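PDB 4JHM: mandelate racemase / muconate lactonizing enzyme, C-terminal domain protein, which is of unknown function but belongs to the enolase superfamily, joining an N-terminal capping domain to a C-terminal TIM-barrel-type domain. Local coordinates for residues A[66-69]-A[70-73]; A[184-187]-A[188-191]; A[257-260]-A[261-265]. All blocks are in the same frame, centred on the assembly; numbering follows the deposited sequence.

Interaction 1 of 3, residues A[66-69]-A[70-73]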
loop_
_atom_site.group_PDB
_atom_site.type_symbol
_atom_site.label_atom_id
_atom_site.label_comp_id
_atom_site.label_asym_id
_atom_site.label_seq_id
_atom_site.Cartn_x
_atom_site.Cartn_y
_atom_site.Cartn_z
ATOM N N ILE A 66 17.706 -8.110 -39.000
ATOM C CA ILE A 66 17.238 -6.736 -39.033
ATOM C C ILE A 66 16.955 -6.291 -40.469
ATOM O O ILE A 66 15.819 -5.959 -40.803
ATOM C CB ILE A 66 18.259 -5.788 -38.375
ATOM C CG1 ILE A 66 18.288 -6.011 -36.859
ATOM C CG2 ILE A 66 17.941 -4.333 -38.698
ATOM C CD1 ILE A 66 16.996 -5.670 -36.144
ATOM N N ILE A 67 17.972 -6.297 -41.327
ATOM C CA ILE A 67 17.793 -5.818 -42.700
ATOM C C ILE A 67 16.584 -6.458 -43.386
ATOM O O ILE A 67 15.938 -5.835 -44.234
ATOM C CB ILE A 67 19.039 -6.066 -43.573
ATOM C CG1 ILE A 67 18.979 -5.189 -44.832
ATOM C CG2 ILE A 67 19.147 -7.537 -43.943
ATOM C CD1 ILE A 67 20.295 -5.067 -45.571
ATOM N N GLU A 68 16.280 -7.699 -43.015
ATOM C CA GLU A 68 15.194 -8.443 -43.641
ATOM C C GLU A 68 13.853 -8.070 -43.019
ATOM O O GLU A 68 12.805 -8.214 -43.645
ATOM C CB GLU A 68 15.446 -9.947 -43.521
ATOM C CG GLU A 68 14.867 -10.762 -44.665
ATOM C CD GLU A 68 15.278 -10.249 -46.042
ATOM O OE1 GLU A 68 16.483 -10.013 -46.273
ATOM O OE2 GLU A 68 14.392 -10.091 -46.906
ATOM N N SER A 69 13.899 -7.597 -41.778
ATOM C CA SER A 69 12.727 -7.040 -41.115
ATOM C C SER A 69 12.400 -5.696 -41.743
ATOM O O SER A 69 11.245 -5.393 -42.021
ATOM C CB SER A 69 12.997 -6.857 -39.622
ATOM O OG SER A 69 11.969 -6.099 -39.009
ATOM N N LEU A 70 13.439 -4.899 -41.966
ATOM C CA LEU A 70 13.307 -3.600 -42.610
ATOM C C LEU A 70 12.737 -3.729 -44.014
ATOM O O LEU A 70 11.985 -2.866 -44.469
ATOM C CB LEU A 70 14.668 -2.903 -42.667
ATOM C CG LEU A 70 15.033 -2.100 -41.417
ATOM C CD1 LEU A 70 16.541 -1.986 -41.261
ATOM C CD2 LEU A 70 14.388 -0.723 -41.471
ATOM N N ARG A 71 13.096 -4.809 -44.700
ATOM C CA ARG A 71 12.610 -5.047 -46.055
ATOM C C ARG A 71 11.087 -5.040 -46.128
ATOM O O ARG A 71 10.511 -4.532 -47.083
ATOM C CB ARG A 71 13.124 -6.389 -46.579
ATOM C CG ARG A 71 12.575 -6.763 -47.948
ATOM C CD ARG A 71 13.201 -8.047 -48.468
ATOM N NE ARG A 71 13.197 -8.106 -49.926
ATOM C CZ ARG A 71 12.282 -8.737 -50.653
ATOM N NH1 ARG A 71 11.282 -9.380 -50.064
ATOM N NH2 ARG A 71 12.372 -8.728 -51.979
ATOM N N THR A 72 10.444 -5.619 -45.119
ATOM C CA THR A 72 8.998 -5.783 -45.127
ATOM C C THR A 72 8.285 -4.503 -44.696
ATOM O O THR A 72 7.088 -4.340 -44.929
ATOM C CB THR A 72 8.569 -6.952 -44.216
ATOM O OG1 THR A 72 8.883 -6.655 -42.850
ATOM C CG2 THR A 72 9.283 -8.227 -44.623
ATOM N N ILE A 73 9.031 -3.592 -44.081
ATOM C CA ILE A 73 8.463 -2.366 -43.534
ATOM C C ILE A 73 8.485 -1.212 -44.532
ATOM O O ILE A 73 7.485 -0.513 -44.707
ATOM C CB ILE A 73 9.248 -1.913 -42.292
ATOM C CG1 ILE A 73 9.010 -2.874 -41.127
ATOM C CG2 ILE A 73 8.846 -0.503 -41.894
ATOM C CD1 ILE A 73 9.902 -2.606 -39.933
#
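S69 and T72 meet one turn apart on helix 65-73, part of the N-terminal domain of this enolase-superfamily fold. S69 O takes two bonds from T72: OG1 comes to 2.8 Å, tilted 21° from the carbonyl plane, and T72 N to 3.2 Å from above that plane. With chi1 at 65°, T72 OG1 sits between its own N and carbonyl carbon and folds back onto the preceding turn, bringing CG2 to 3.7 Å from E68 O. One step back, L70 N bonds to I66 O at 2.9 Å, and I66 CG2 rests on L70 CD1 at 3.7 Å. E68 and R71 run alongside each other in the same direction, but the OE2 to NE salt bridge is long (3.8 Å) and the place of OE2 is unsure.

The strongest polar partner of E68 lies further out, where OE1 bonds to Y373 OH; R71 in addition makes cation-pi contacts with Y373 and with F61 of the second subunit. I67 and L70 lie on L13 of strand 8-16, and S69 and L70 face helix 100-119. S69 OG, anti to its N, finds its own strongest partner in T97 OG1, to which it is hydrogen-bonded.

Interaction 2 of 3, residues A[184-187]-A[188-191]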
loop_
_atom_site.group_PDB
_atom_site.type_symbol
_atom_site.label_atom_id
_atom_site.label_comp_id
_atom_site.label_asym_id
_atom_site.label_seq_id
_atom_site.Cartn_x
_atom_site.Cartn_y
_atom_site.Cartn_z
ATOM N N ALA A 184 42.253 -1.112 -5.765
ATOM C CA ALA A 184 43.550 -1.014 -5.102
ATOM C C ALA A 184 44.517 -0.120 -5.889
ATOM O O ALA A 184 45.241 0.693 -5.306
ATOM C CB ALA A 184 44.143 -2.402 -4.914
ATOM N N LYS A 185 44.524 -0.272 -7.211
ATOM C CA LYS A 185 45.426 0.494 -8.065
ATOM C C LYS A 185 44.959 1.923 -8.316
ATOM O O LYS A 185 45.758 2.852 -8.241
ATOM C CB LYS A 185 45.618 -0.202 -9.414
ATOM C CG LYS A 185 46.664 -1.302 -9.412
ATOM C CD LYS A 185 47.391 -1.364 -10.747
ATOM C CE LYS A 185 48.283 -0.146 -10.943
ATOM N NZ LYS A 185 49.203 -0.293 -12.101
ATOM N N TYR A 186 43.676 2.099 -8.628
ATOM C CA TYR A 186 43.171 3.402 -9.072
ATOM C C TYR A 186 42.110 4.006 -8.150
ATOM O O TYR A 186 41.280 4.795 -8.595
ATOM C CB TYR A 186 42.589 3.289 -10.483
ATOM C CG TYR A 186 43.444 2.516 -11.459
ATOM C CD1 TYR A 186 44.567 3.087 -12.037
ATOM C CD2 TYR A 186 43.115 1.216 -11.815
ATOM C CE1 TYR A 186 45.347 2.381 -12.936
ATOM C CE2 TYR A 186 43.884 0.502 -12.712
ATOM C CZ TYR A 186 44.999 1.087 -13.270
ATOM O OH TYR A 186 45.760 0.371 -14.164
ATOM N N GLY A 187 42.145 3.647 -6.871
ATOM C CA GLY A 187 41.154 4.126 -5.903
ATOM C C GLY A 187 41.187 5.628 -5.665
ATOM O O GLY A 187 40.142 6.253 -5.491
ATOM N N THR A 188 42.384 6.209 -5.651
ATOM C CA THR A 188 42.535 7.648 -5.428
ATOM C C THR A 188 42.998 8.366 -6.697
ATOM O O THR A 188 43.845 9.255 -6.647
ATOM C CB THR A 188 43.528 7.943 -4.286
ATOM O OG1 THR A 188 44.828 7.454 -4.637
ATOM C CG2 THR A 188 43.072 7.281 -2.994
ATOM N N SER A 189 42.424 7.980 -7.830
ATOM C CA SER A 189 42.802 8.539 -9.122
ATOM C C SER A 189 41.901 9.700 -9.508
ATOM O O SER A 189 42.291 10.565 -10.290
ATOM C CB SER A 189 42.690 7.462 -10.195
ATOM O OG SER A 189 43.002 6.192 -9.657
ATOM N N GLY A 190 40.688 9.701 -8.967
ATOM C CA GLY A 190 39.663 10.647 -9.384
ATOM C C GLY A 190 38.843 10.098 -10.539
ATOM O O GLY A 190 37.854 10.700 -10.946
ATOM N N ILE A 191 39.256 8.950 -11.068
ATOM C CA ILE A 191 38.537 8.292 -12.153
ATOM C C ILE A 191 37.263 7.647 -11.626
ATOM O O ILE A 191 37.279 7.015 -10.573
ATOM C CB ILE A 191 39.398 7.203 -12.817
ATOM C CG1 ILE A 191 40.658 7.814 -13.434
ATOM C CG2 ILE A 191 38.600 6.477 -13.888
ATOM C CD1 ILE A 191 40.378 8.753 -14.587
#
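Y186 and S189 are the two ends of a type I beta turn in which the chain leaves helix 172-186, with G187 and T188 at its corners. Y186 turns its ring out of the turn: CB stays beside S189, while the ring packs on F150 and I153 of helix 149-159 and OH bonds to D154 OD1. K185 CB lies 3.7 Å above one face of that ring, offset toward its rim.

T188 comes first in the second segment. Its phi/psi of -110/42° completes the bend, and its side chain, directed away from the preceding residues, lies on the exposed outside of the turn.

S189 closes the turn. Its CB points back at the end of the helix and lies 3.4 Å from Y186 O, the carbonyl that also receives a weak bond from S189 N at 3.5 Å. S189 OG is modelled close to the same oxygen, but it is crowded against Y186 there, so the very short hydroxyl bond is doubtful.

G190 follows with positive phi, where the absence of a CB avoids a collision with S189 O. I191 is already extended and sends its side chain to I157. This is the helix-to-strand link of a beta-alpha-beta crossover in a TIM barrel, joining helix 172-186 to strand 192-196.

Interaction 3 of 3, residues A[257-260]-A[261-265]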
loop_
_atom_site.group_PDB
_atom_site.type_symbol
_atom_site.label_atom_id
_atom_site.label_comp_id
_atom_site.label_asym_id
_atom_site.label_seq_id
_atom_site.Cartn_x
_atom_site.Cartn_y
_atom_site.Cartn_z
ATOM N N VAL A 257 9.019 2.258 -18.937
ATOM C CA VAL A 257 9.913 3.209 -18.282
ATOM C C VAL A 257 9.172 3.965 -17.185
ATOM O O VAL A 257 9.696 4.176 -16.087
ATOM C CB VAL A 257 10.460 4.242 -19.286
ATOM C CG1 VAL A 257 11.087 5.420 -18.552
ATOM C CG2 VAL A 257 11.464 3.593 -20.229
ATOM N N THR A 258 7.950 4.380 -17.494
ATOM C CA THR A 258 7.155 5.145 -16.553
ATOM C C THR A 258 6.903 4.333 -15.295
ATOM O O THR A 258 7.065 4.823 -14.180
ATOM C CB THR A 258 5.817 5.557 -17.182
ATOM O OG1 THR A 258 6.056 6.569 -18.173
ATOM C CG2 THR A 258 4.851 6.084 -16.116
ATOM N N HIS A 259 6.509 3.081 -15.490
ATOM C CA HIS A 259 6.211 2.185 -14.390
ATOM C C HIS A 259 7.441 1.901 -13.522
ATOM O O HIS A 259 7.348 1.872 -12.291
ATOM C CB HIS A 259 5.669 0.871 -14.944
ATOM C CG HIS A 259 5.309 -0.119 -13.885
ATOM N ND1 HIS A 259 6.194 -1.068 -13.423
ATOM C CD2 HIS A 259 4.163 -0.303 -13.189
ATOM C CE1 HIS A 259 5.607 -1.798 -12.492
ATOM N NE2 HIS A 259 4.375 -1.353 -12.331
ATOM N N ALA A 260 8.586 1.684 -14.168
ATOM C CA ALA A 260 9.824 1.349 -13.467
ATOM C C ALA A 260 10.231 2.466 -12.510
ATOM O O ALA A 260 10.523 2.231 -11.338
ATOM C CB ALA A 260 10.940 1.082 -14.466
ATOM N N LEU A 261 10.250 3.687 -13.017
ATOM C CA LEU A 261 10.561 4.830 -12.183
ATOM C C LEU A 261 9.500 4.989 -11.092
ATOM O O LEU A 261 9.829 5.235 -9.932
ATOM C CB LEU A 261 10.667 6.091 -13.042
ATOM C CG LEU A 261 11.803 6.066 -14.069
ATOM C CD1 LEU A 261 11.802 7.332 -14.911
ATOM C CD2 LEU A 261 13.140 5.904 -13.372
ATOM N N SER A 262 8.233 4.819 -11.464
ATOM C CA SER A 262 7.117 4.959 -10.525
ATOM C C SER A 262 7.170 3.975 -9.356
ATOM O O SER A 262 6.653 4.264 -8.281
ATOM C CB SER A 262 5.781 4.789 -11.251
ATOM O OG SER A 262 5.432 5.971 -11.948
ATOM N N THR A 263 7.787 2.818 -9.568
ATOM C CA THR A 263 7.824 1.782 -8.542
ATOM C C THR A 263 9.219 1.604 -7.938
ATOM O O THR A 263 9.451 0.671 -7.165
ATOM C CB THR A 263 7.324 0.434 -9.100
ATOM O OG1 THR A 263 8.107 0.054 -10.238
ATOM C CG2 THR A 263 5.876 0.544 -9.518
ATOM N N GLY A 264 10.143 2.494 -8.296
ATOM C CA GLY A 264 11.480 2.497 -7.703
ATOM C C GLY A 264 12.379 1.350 -8.137
ATOM O O GLY A 264 13.181 0.848 -7.351
HETATM N N MSE A 265 12.259 0.941 -9.396
HETATM C CA MSE A 265 13.111 -0.105 -9.953
HETATM C C MSE A 265 14.469 0.404 -10.339
HETATM O O MSE A 265 15.447 -0.342 -10.281
HETATM C CB MSE A 265 12.474 -0.650 -11.221
HETATM C CG MSE A 265 11.143 -1.315 -10.909
HETATM SE SE MSE A 265 10.559 -2.321 -12.488
HETATM C CE MSE A 265 8.706 -2.610 -11.896
#
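H259 and T263 make a CH-pi contact where helix 254-262 ends in a Schellman motif: T263 CG2 stands over one face of the H259 imidazole, offset toward the rim, 3.9 Å from the ring centroid. The selenomethionine M265 reaches the same ring at its edge, with CE near the ring plane. H259 CG is anti to the backbone N (chi1 -179°); the ring stands out from the helix but leans toward its C-terminal end, where T263 and M265 lie.

The tightly packed part is the backbone end of the helix and its apolar inner flank. M265 N makes a nearly straight bond of 2.9 Å to A260 O. G264 N reaches L261 O at 3.2 Å, and G264, with positive phi, is the C-prime residue that turns the chain away. M265 SE lies 4.0 Å from A260 CB, and V257 CG1 runs alongside L261 CD1 at 4.2 Å.

H259, S262, T263 and G264, all partly exposed, form the looser side. T263 OG1 bonds to H259 O at 2.8 Å; S262 N and OG reach T258 O from opposite faces of its plane, each at 3.0 Å. Neighbouring copies meet this side: F230 of the second subunit lies edge-to-face with H259, whose ring also meets H259 of that subunit at about 80°, and S262 O bonds to K231 NZ of the fourth subunit.

Within the chain, M265 packs on F230 and Q234 of helix 230-239, while V257 and T258 lean on I288 of helix 279-291.

In the fold
The three contacts follow one another along the chain without overlapping, and none touches another. Interaction 1 belongs to the N-terminal domain, on a helix next to the antiparallel sheet; interactions 2 and 3 both fall in the barrel domain, on helices 172-186 and 254-262. Centres of interactions 1 and 2 are about 47 Å apart, on opposite sides of the chain's centre; interaction 3 lies about 32 Å from interaction 1 and 33 Å from interaction 2, centre to centre. Neighbouring subunits meet interactions 1 and 3, so both domains take part in the eight-chain assembly, whereas no other chain touches 184-191.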